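Local structure of spike glycoprotein (Bat coronavirus HKU9, 5GYQ) at residues V31-F34 / T35-V38; T74-N77 / N78-R82; V136-A139 / A140-S143. The protein forms the putative receptor-binding domain of the spike, the trimeric glycoprotein that probably attaches the virion to a host-cell receptor and so starts infection. One frame throughout, in Å; residues are numbered along the deposited sequence.

Contact 1 (V31-F34 / T35-V38); sequences VFDF and TVVV
The F32 ring is met edge-on by CG2 of V37, with F32 CE1 and V37 CG2 4.1 Å apart, and CE1 of F34 also approaches the F32 ring at its edge, within the ring plane. The F34 ring is met on a face instead: F32 CD1 stands 3.5 Å above it, displaced toward the ring's margin. The rings lie on the side of the chain away from the D33 carboxylate, which forms an Asx turn joined to consecutive, overlapping beta turns; these bend the chain as it leaves strand 30-32 of the receptor-binding domain core. A chi1 of -173° sets D33 CG anti to the backbone N, and its OD2 is there approached by T35 N at 3.4 Å and T35 OG1 at 3.3 Å; both bonds are weak. The backbone oxygen of D33 receives a further weak bond from V36 N. The turn from F34 to V37 is closed by V37 N to F34 O at 3.1 Å, the donor standing 56° out of the carbonyl plane and hence off the lone pairs, and a weak V38 N to T35 O bond of 3.3 Å follows. Around the turn, F32 packs on L66 and V165, F34 on V64 and P167, and V36 on Y10 and L13, while V37 O accepts a hydrogen bond from H103 ND1. Methyls crowd the F34 carbonyl oxygen: V37 CG2 lies 3.4 Å from F34 O, and V38 CG2 only 3.2 Å from it.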
# COMPACT_ATOMS: atom_id res chain seq x y z
N VAL A 31 19.28 -3.48 -3.37
CA VAL A 31 19.42 -2.80 -2.09
C VAL A 31 18.36 -1.70 -2.01
O VAL A 31 18.22 -0.90 -2.93
CB VAL A 31 20.82 -2.20 -1.91
CG1 VAL A 31 20.97 -1.60 -0.52
CG2 VAL A 31 21.89 -3.26 -2.14
N PHE A 32 17.62 -1.68 -0.91
CA PHE A 32 16.49 -0.77 -0.76
C PHE A 32 16.55 -0.02 0.57
O PHE A 32 16.84 -0.61 1.61
CB PHE A 32 15.17 -1.54 -0.88
CG PHE A 32 13.95 -0.69 -0.70
CD1 PHE A 32 13.10 -0.90 0.37
CD2 PHE A 32 13.65 0.31 -1.60
CE1 PHE A 32 11.96 -0.13 0.54
CE2 PHE A 32 12.52 1.10 -1.44
CZ PHE A 32 11.68 0.88 -0.36
N ASP A 33 16.28 1.28 0.53
CA ASP A 33 16.26 2.09 1.74
C ASP A 33 14.87 2.06 2.37
O ASP A 33 14.00 2.86 2.01
CB ASP A 33 16.69 3.52 1.44
CG ASP A 33 16.84 4.37 2.69
OD1 ASP A 33 16.92 5.61 2.57
OD2 ASP A 33 16.88 3.79 3.80
N PHE A 34 14.68 1.15 3.32
CA PHE A 34 13.38 0.94 3.95
C PHE A 34 12.88 2.15 4.74
O PHE A 34 11.69 2.28 4.99
CB PHE A 34 13.43 -0.28 4.88
CG PHE A 34 13.23 -1.59 4.18
CD1 PHE A 34 14.27 -2.20 3.50
CD2 PHE A 34 11.99 -2.21 4.20
CE1 PHE A 34 14.08 -3.40 2.85
CE2 PHE A 34 11.80 -3.42 3.56
CZ PHE A 34 12.85 -4.02 2.88
N THR A 35 13.81 3.02 5.13
CA THR A 35 13.48 4.20 5.92
C THR A 35 12.44 5.08 5.23
O THR A 35 11.61 5.71 5.88
CB THR A 35 14.75 5.04 6.20
OG1 THR A 35 15.74 4.21 6.83
CG2 THR A 35 14.44 6.21 7.10
N VAL A 36 12.50 5.12 3.90
CA VAL A 36 11.62 5.96 3.11
C VAL A 36 10.15 5.60 3.30
O VAL A 36 9.28 6.47 3.35
CB VAL A 36 11.98 5.88 1.60
CG1 VAL A 36 11.07 6.78 0.78
CG2 VAL A 36 13.44 6.25 1.39
N VAL A 37 9.87 4.30 3.42
CA VAL A 37 8.49 3.84 3.53
C VAL A 37 8.13 3.45 4.96
O VAL A 37 7.01 3.00 5.22
CB VAL A 37 8.23 2.64 2.61
CG1 VAL A 37 8.46 3.03 1.16
CG2 VAL A 37 9.11 1.46 3.00
N VAL A 38 9.07 3.63 5.89
CA VAL A 38 8.80 3.33 7.29
C VAL A 38 9.09 4.52 8.20
O VAL A 38 8.19 5.28 8.54
CB VAL A 38 9.62 2.11 7.78
CG1 VAL A 38 9.22 1.74 9.21
CG2 VAL A 38 9.41 0.91 6.85

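Contact 2 (T74-N77 / N78-R82); sequences THLN and NLFNR. With NAG (2-acetamido-2-deoxy-beta-D-glucopyranose), chain B.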
# COMPACT_ATOMS: atom_id res chain seq x y z
N THR A 74 -12.49 5.03 8.37
CA THR A 74 -13.43 3.91 8.37
C THR A 74 -12.84 2.70 7.64
O THR A 74 -12.77 1.58 8.18
CB THR A 74 -14.76 4.29 7.69
OG1 THR A 74 -15.30 5.48 8.30
CG2 THR A 74 -15.78 3.16 7.81
N HIS A 75 -12.40 2.94 6.42
CA HIS A 75 -11.84 1.90 5.57
C HIS A 75 -10.54 1.35 6.14
O HIS A 75 -10.25 0.17 5.98
CB HIS A 75 -11.63 2.43 4.15
CG HIS A 75 -12.89 2.79 3.44
ND1 HIS A 75 -12.94 3.72 2.43
CD2 HIS A 75 -14.16 2.33 3.59
CE1 HIS A 75 -14.18 3.82 1.99
NE2 HIS A 75 -14.94 3.00 2.67
N LEU A 76 -9.77 2.22 6.79
CA LEU A 76 -8.52 1.79 7.41
C LEU A 76 -8.77 0.84 8.58
O LEU A 76 -8.12 -0.20 8.71
CB LEU A 76 -7.71 3.00 7.90
CG LEU A 76 -6.37 2.67 8.55
CD1 LEU A 76 -5.44 2.01 7.55
CD2 LEU A 76 -5.73 3.91 9.15
N ASN A 77 -9.73 1.20 9.42
CA ASN A 77 -10.10 0.38 10.56
C ASN A 77 -10.66 -0.96 10.11
O ASN A 77 -10.32 -2.01 10.67
CB ASN A 77 -11.11 1.10 11.46
CG ASN A 77 -10.48 2.27 12.20
OD1 ASN A 77 -9.29 2.26 12.50
ND2 ASN A 77 -11.29 3.28 12.49
N ASN A 78 -11.52 -0.94 9.09
CA ASN A 78 -12.02 -2.19 8.53
C ASN A 78 -10.90 -3.03 7.92
O ASN A 78 -10.93 -4.26 7.98
CB ASN A 78 -13.09 -1.91 7.47
CG ASN A 78 -14.37 -1.39 8.08
OD1 ASN A 78 -14.66 -1.65 9.25
ND2 ASN A 78 -15.15 -0.66 7.29
N LEU A 79 -9.90 -2.37 7.34
CA LEU A 79 -8.76 -3.06 6.75
C LEU A 79 -7.96 -3.78 7.82
O LEU A 79 -7.60 -4.95 7.66
CB LEU A 79 -7.86 -2.07 5.99
CG LEU A 79 -6.65 -2.66 5.27
CD1 LEU A 79 -7.09 -3.62 4.17
CD2 LEU A 79 -5.78 -1.56 4.69
N PHE A 80 -7.70 -3.08 8.92
CA PHE A 80 -7.01 -3.66 10.07
C PHE A 80 -7.78 -4.82 10.70
O PHE A 80 -7.20 -5.86 11.01
CB PHE A 80 -6.74 -2.59 11.13
CG PHE A 80 -5.61 -1.66 10.79
CD1 PHE A 80 -4.55 -2.09 10.01
CD2 PHE A 80 -5.60 -0.36 11.27
CE1 PHE A 80 -3.50 -1.24 9.70
CE2 PHE A 80 -4.55 0.50 10.96
CZ PHE A 80 -3.50 0.06 10.18
N ASN A 81 -9.08 -4.64 10.88
CA ASN A 81 -9.90 -5.65 11.56
C ASN A 81 -10.42 -6.72 10.62
O ASN A 81 -11.11 -7.65 11.06
CB ASN A 81 -11.06 -4.98 12.28
CG ASN A 81 -10.60 -4.03 13.36
OD1 ASN A 81 -9.61 -4.28 14.04
ND2 ASN A 81 -11.32 -2.92 13.52
N ARG A 82 -10.09 -6.60 9.34
CA ARG A 82 -10.53 -7.53 8.31
C ARG A 82 -12.05 -7.68 8.31
O ARG A 82 -12.60 -8.77 8.44
CB ARG A 82 -9.82 -8.88 8.49
CG ARG A 82 -8.33 -8.72 8.23
CD ARG A 82 -7.50 -9.96 8.50
NE ARG A 82 -6.09 -9.66 8.26
CZ ARG A 82 -5.10 -10.53 8.39
NH1 ARG A 82 -5.35 -11.79 8.76
NH2 ARG A 82 -3.85 -10.15 8.14
C1 NAG B . -14.87 7.09 4.26
C2 NAG B . -15.88 7.70 5.21
C3 NAG B . -17.17 6.89 5.17
C4 NAG B . -17.68 6.79 3.73
C5 NAG B . -16.57 6.36 2.76
C6 NAG B . -16.98 6.53 1.31
C7 NAG B . -14.93 8.93 7.11
C8 NAG B . -14.43 8.84 8.52
N2 NAG B . -15.36 7.78 6.56
O3 NAG B . -18.12 7.54 6.00
O4 NAG B . -18.69 5.79 3.63
O5 NAG B . -15.37 7.14 2.94
O6 NAG B . -15.97 6.05 0.43
O7 NAG B . -14.96 9.99 6.48
O HOH W 1 -14.68 1.28 10.22
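Helix 73-81 of the receptor-binding domain starts beside the glycan at N72, and T74 completes the N-E-T sequon expected for N-linked glycosylation. T74 OG1 accepts the acetamido N-H of the sugar: NAG N2 is 2.9 Å from T74 OG1, with a nearly straight angle of 174° at the hydrogen. One residue on, NAG C1 sits over one face of the H75 imidazole, 4.0 Å above its plane and off-centre, and H75 CE1 is 3.3 Å from NAG O6. A hydrogen bond between H75 ND1 and Y113 OH also holds this ring and, with the sugar on one face, probably restricts its rotation. Regular i to i+4 bonds run on from here, beginning with N78 N to T74 O at 3.0 Å. One water donates to T74 O at 2.8 Å and weakly to N78 OD1, bridging the two residues, while N78 ND2 is held by D85 OD2. L76 and F80, one turn apart, run alongside each other in the same direction: L76 CD1 makes a CH-pi contact over the phenyl face, 4.2 Å from the F80 ring centroid and 28° off the normal. The helix lies with this apolar side against the core sheet, F80 on Q45, Q47 and Y49 of strand 43-49, L79 on L102 of strand 100-111, and L76 and L79 on I71 of strand 63-71.

Contact 3 (V136-A139 / A140-S143); sequences VINA and AHYS
N138 carries CG anti to its own N (chi1 -177°), whereas Y142 swings CG to the opposite choice, anti to its carbonyl carbon; between them these torsions bring the amide of N138 to the rim of the phenol ring. The pair sits where helix 130-139 passes into overlapping type I beta turns, in the external part inserted between strands 100-111 and 146-157 of the core; a single helix here is the distinctive feature of the HKU9 domain. The amide and ring planes are 56° apart and the side chains slant across each other, N138 OD1 lying 3.8 Å from Y142 CE1, so this is loose van der Waals contact. Backbone bonding records the change of winding. A140 N still reaches back four residues to V136 O, at 3.0 Å, with a weak second acceptor in I137 O. The next two amides reach back three: H141 N to N138 O at 3.1 Å and Y142 N to A139 O at 3.0 Å. In each of these two the donor rises 56° out of the carbonyl plane, much further than A140 N does at V136 O, as expected for tighter turns. Over the centre of the H141 imidazole, 4.0 Å from its plane, lies I137 O. A140 touches A114, and V136 touches V20 and A116, in loops. H141 CB covers part of one Y142 face, and N138 O approaches the same ring obliquely, 3.3 Å from Y142 CD1.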
# COMPACT_ATOMS: atom_id res chain seq x y z
N VAL A 136 -15.77 6.44 -11.50
CA VAL A 136 -15.52 6.50 -10.06
C VAL A 136 -14.78 7.80 -9.69
O VAL A 136 -15.17 8.54 -8.76
CB VAL A 136 -14.70 5.28 -9.57
CG1 VAL A 136 -14.32 5.44 -8.11
CG2 VAL A 136 -15.50 3.99 -9.78
N ILE A 137 -13.72 8.08 -10.44
CA ILE A 137 -12.94 9.29 -10.25
C ILE A 137 -13.80 10.53 -10.44
O ILE A 137 -13.71 11.49 -9.67
CB ILE A 137 -11.72 9.32 -11.20
CG1 ILE A 137 -10.74 8.20 -10.83
CG2 ILE A 137 -11.03 10.67 -11.14
CD1 ILE A 137 -9.59 8.05 -11.80
N ASN A 138 -14.66 10.52 -11.47
CA ASN A 138 -15.56 11.64 -11.70
C ASN A 138 -16.59 11.80 -10.59
O ASN A 138 -16.89 12.91 -10.16
CB ASN A 138 -16.28 11.49 -13.04
CG ASN A 138 -17.18 12.67 -13.36
OD1 ASN A 138 -18.40 12.57 -13.27
ND2 ASN A 138 -16.57 13.80 -13.70
N ALA A 139 -17.14 10.68 -10.11
CA ALA A 139 -18.14 10.69 -9.06
C ALA A 139 -17.56 11.23 -7.75
O ALA A 139 -18.28 11.82 -6.95
CB ALA A 139 -18.71 9.30 -8.84
N ALA A 140 -16.26 11.02 -7.54
CA ALA A 140 -15.59 11.56 -6.36
C ALA A 140 -15.78 13.08 -6.20
O ALA A 140 -15.78 13.60 -5.09
CB ALA A 140 -14.11 11.22 -6.38
N HIS A 141 -15.94 13.78 -7.32
CA HIS A 141 -16.11 15.24 -7.31
C HIS A 141 -17.46 15.67 -6.75
O HIS A 141 -17.62 16.81 -6.31
CB HIS A 141 -15.95 15.81 -8.72
CG HIS A 141 -14.58 15.62 -9.30
ND1 HIS A 141 -13.45 15.53 -8.52
CD2 HIS A 141 -14.17 15.52 -10.59
CE1 HIS A 141 -12.39 15.38 -9.31
NE2 HIS A 141 -12.80 15.37 -10.56
N TYR A 142 -18.44 14.77 -6.78
CA TYR A 142 -19.81 15.12 -6.44
C TYR A 142 -20.30 14.33 -5.23
O TYR A 142 -21.49 14.09 -5.07
CB TYR A 142 -20.72 14.89 -7.64
CG TYR A 142 -20.21 15.57 -8.90
CD1 TYR A 142 -19.48 14.87 -9.84
CD2 TYR A 142 -20.44 16.92 -9.12
CE1 TYR A 142 -19.00 15.48 -10.98
CE2 TYR A 142 -19.97 17.55 -10.26
CZ TYR A 142 -19.25 16.83 -11.19
OH TYR A 142 -18.78 17.46 -12.32
N SER A 143 -19.35 13.93 -4.40
CA SER A 143 -19.63 13.21 -3.17
C SER A 143 -18.79 13.84 -2.06
O SER A 143 -17.82 14.54 -2.36
CB SER A 143 -19.34 11.72 -3.32
OG SER A 143 -17.97 11.50 -3.62

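Contacts 1, 2 and 3 follow one another along the chain without touching. Contact 1 lies on the opposite side of the chain's centre from the other two: its centre is 25 Å from that of contact 2 and 33 Å from that of contact 3, with nearest atoms about 12 and 23 Å apart. Contacts 2 and 3 are closer, 22 Å between centres and about 10 Å between nearest atoms. The glycan bonds to contact 2, whose T74 and H75 line its pocket along with N72, Y113, V115 and S146, and a sugar lies about 7 Å from the S143 side chain of contact 3. Contact 1 belongs to the core, contact 3 to the external part.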